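Local atomic coordinates of apoptosis regulator Bcl-2 homolog (Canarypox virus, PDB entry 5WOS), a protein that inhibits host-cell apoptosis and binds BAK1, BAX and other BH3-containing proteins such as BIM, BID and PUMA, supposedly preventing activation of BAK1 and BAX. Residues Asn25-Tyr30 with Leu120-Ile125. Numbering follows the deposited sequence.
Sequences NYFIEY and LMPDII
The side chain of F27 reaches across to the first turn of helix 121-138 and meets M121, P122 and I125 there. Its CB leaves helix 14-32 pointing at the other helix; with chi1 at -73°, CG lies anti to the carbonyl carbon. The ring atoms CD2, CE2 and CZ then do the touching, their partners approaching obliquely. CD2 comes up against the proline ring, 3.7 Å from CG of P122, with CD of P122 scarcely farther. Next along, CE2 sits 3.9 Å from CB of M121, whose side chain crosses the phenylalanine at roughly a right angle and is bent at chi2 and chi3. At the tip, CZ is met by the end of I125 coming from the opposite direction, CD1 of I125 lying 3.5 Å away. The contact is wholly apolar and buried, one aromatic bridging two helices whose local axes stay 10.7 Å apart and run at 140°, closer to antiparallel than parallel. P122 also packs on L20 and Q24, and I125 on I23, extending the same interface along helix 14-32. Helix 92-112 also packs here: F27 touches A103 and T106, and M121 shares T106, giving a three-helix junction within the all-helical Bcl-2 fold.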
loop_
_atom_site.group_PDB
_atom_site.type_symbol
_atom_site.label_atom_id
_atom_site.label_comp_id
_atom_site.label_asym_id
_atom_site.label_seq_id
_atom_site.Cartn_x
_atom_site.Cartn_y
_atom_site.Cartn_z
ATOM N N ASN A 25 3.748 -6.284 -7.951
ATOM C CA ASN A 25 3.011 -6.453 -9.196
ATOM C C ASN A 25 1.848 -5.477 -9.319
ATOM O O ASN A 25 1.523 -5.055 -10.434
ATOM C CB ASN A 25 2.519 -7.897 -9.317
ATOM C CG ASN A 25 3.576 -8.822 -9.898
ATOM O OD1 ASN A 25 3.754 -8.888 -11.113
ATOM N ND2 ASN A 25 4.281 -9.540 -9.032
ATOM N N TYR A 26 1.211 -5.097 -8.208
ATOM C CA TYR A 26 0.151 -4.101 -8.307
ATOM C C TYR A 26 0.717 -2.743 -8.707
ATOM O O TYR A 26 0.134 -2.042 -9.542
ATOM C CB TYR A 26 -0.620 -3.995 -6.994
ATOM C CG TYR A 26 -1.735 -2.977 -7.064
ATOM C CD1 TYR A 26 -1.672 -1.795 -6.341
ATOM C CD2 TYR A 26 -2.836 -3.186 -7.879
ATOM C CE1 TYR A 26 -2.682 -0.861 -6.417
ATOM C CE2 TYR A 26 -3.850 -2.262 -7.957
ATOM C CZ TYR A 26 -3.767 -1.099 -7.227
ATOM O OH TYR A 26 -4.780 -0.170 -7.308
ATOM N N PHE A 27 1.849 -2.350 -8.123
ATOM C CA PHE A 27 2.484 -1.104 -8.534
ATOM C C PHE A 27 2.822 -1.146 -10.018
ATOM O O PHE A 27 2.507 -0.215 -10.767
ATOM C CB PHE A 27 3.742 -0.845 -7.698
ATOM C CG PHE A 27 3.463 -0.433 -6.276
ATOM C CD1 PHE A 27 2.185 -0.503 -5.740
ATOM C CD2 PHE A 27 4.488 0.036 -5.472
ATOM C CE1 PHE A 27 1.942 -0.120 -4.433
ATOM C CE2 PHE A 27 4.249 0.420 -4.170
ATOM C CZ PHE A 27 2.976 0.342 -3.651
ATOM N N ILE A 28 3.451 -2.237 -10.464
ATOM C CA ILE A 28 3.738 -2.411 -11.887
ATOM C C ILE A 28 2.462 -2.258 -12.704
ATOM O O ILE A 28 2.395 -1.460 -13.648
ATOM C CB ILE A 28 4.402 -3.779 -12.130
ATOM C CG1 ILE A 28 5.807 -3.797 -11.525
ATOM C CG2 ILE A 28 4.469 -4.092 -13.622
ATOM C CD1 ILE A 28 6.414 -5.173 -11.443
ATOM N N GLU A 29 1.426 -3.025 -12.355
ATOM C CA GLU A 29 0.190 -2.971 -13.126
ATOM C C GLU A 29 -0.424 -1.578 -13.091
ATOM O O GLU A 29 -0.952 -1.101 -14.102
ATOM C CB GLU A 29 -0.807 -4.009 -12.608
ATOM C CG GLU A 29 -2.128 -4.013 -13.387
ATOM C CD GLU A 29 -2.938 -5.286 -13.198
ATOM O OE1 GLU A 29 -2.403 -6.263 -12.633
ATOM O OE2 GLU A 29 -4.112 -5.313 -13.623
ATOM N N TYR A 30 -0.356 -0.902 -11.942
ATOM C CA TYR A 30 -0.986 0.408 -11.839
ATOM C C TYR A 30 -0.206 1.473 -12.599
ATOM O O TYR A 30 -0.799 2.439 -13.090
ATOM C CB TYR A 30 -1.131 0.822 -10.378
ATOM C CG TYR A 30 -1.802 2.167 -10.235
ATOM C CD1 TYR A 30 -3.142 2.327 -10.554
ATOM C CD2 TYR A 30 -1.094 3.277 -9.801
ATOM C CE1 TYR A 30 -3.761 3.550 -10.439
ATOM C CE2 TYR A 30 -1.707 4.508 -9.682
ATOM C CZ TYR A 30 -3.043 4.638 -10.004
ATOM O OH TYR A 30 -3.668 5.861 -9.886
ATOM N N LEU A 120 11.984 1.350 -5.856
ATOM C CA LEU A 120 12.114 1.090 -4.429
ATOM C C LEU A 120 10.797 1.099 -3.668
ATOM O O LEU A 120 10.714 0.457 -2.615
ATOM C CB LEU A 120 13.050 2.124 -3.788
ATOM C CG LEU A 120 14.404 2.319 -4.471
ATOM C CD1 LEU A 120 15.257 3.288 -3.663
ATOM C CD2 LEU A 120 15.125 0.988 -4.666
ATOM N N MET A 121 9.776 1.795 -4.166
ATOM C CA MET A 121 8.536 1.935 -3.410
ATOM C C MET A 121 7.985 0.615 -2.889
ATOM O O MET A 121 7.560 0.575 -1.721
ATOM C CB MET A 121 7.482 2.638 -4.275
ATOM C CG MET A 121 7.676 4.143 -4.407
ATOM S SD MET A 121 7.682 5.026 -2.830
ATOM C CE MET A 121 6.018 4.707 -2.245
ATOM N N PRO A 122 7.947 -0.472 -3.665
ATOM C CA PRO A 122 7.431 -1.733 -3.103
ATOM C C PRO A 122 8.176 -2.174 -1.856
ATOM O O PRO A 122 7.549 -2.522 -0.846
ATOM C CB PRO A 122 7.601 -2.721 -4.263
ATOM C CG PRO A 122 7.609 -1.868 -5.493
ATOM C CD PRO A 122 8.287 -0.598 -5.093
ATOM N N ASP A 123 9.509 -2.165 -1.898
ATOM C CA ASP A 123 10.286 -2.564 -0.731
ATOM C C ASP A 123 10.102 -1.582 0.417
ATOM O O ASP A 123 10.066 -1.986 1.585
ATOM C CB ASP A 123 11.759 -2.681 -1.109
ATOM C CG ASP A 123 12.054 -3.914 -1.941
ATOM O OD1 ASP A 123 11.903 -5.041 -1.421
ATOM O OD2 ASP A 123 12.429 -3.755 -3.120
ATOM N N ILE A 124 9.967 -0.290 0.108
ATOM C CA ILE A 124 9.894 0.724 1.156
ATOM C C ILE A 124 8.628 0.555 1.990
ATOM O O ILE A 124 8.671 0.646 3.225
ATOM C CB ILE A 124 9.985 2.136 0.547
ATOM C CG1 ILE A 124 11.377 2.360 -0.050
ATOM C CG2 ILE A 124 9.689 3.204 1.606
ATOM C CD1 ILE A 124 11.528 3.663 -0.814
ATOM N N ILE A 125 7.482 0.324 1.346
ATOM C CA ILE A 125 6.259 0.168 2.124
ATOM C C ILE A 125 6.191 -1.225 2.736
ATOM O O ILE A 125 5.783 -1.382 3.892
ATOM C CB ILE A 125 5.005 0.496 1.286
ATOM C CG1 ILE A 125 4.656 -0.614 0.292
ATOM C CG2 ILE A 125 5.183 1.820 0.546
ATOM C CD1 ILE A 125 3.263 -0.452 -0.271
#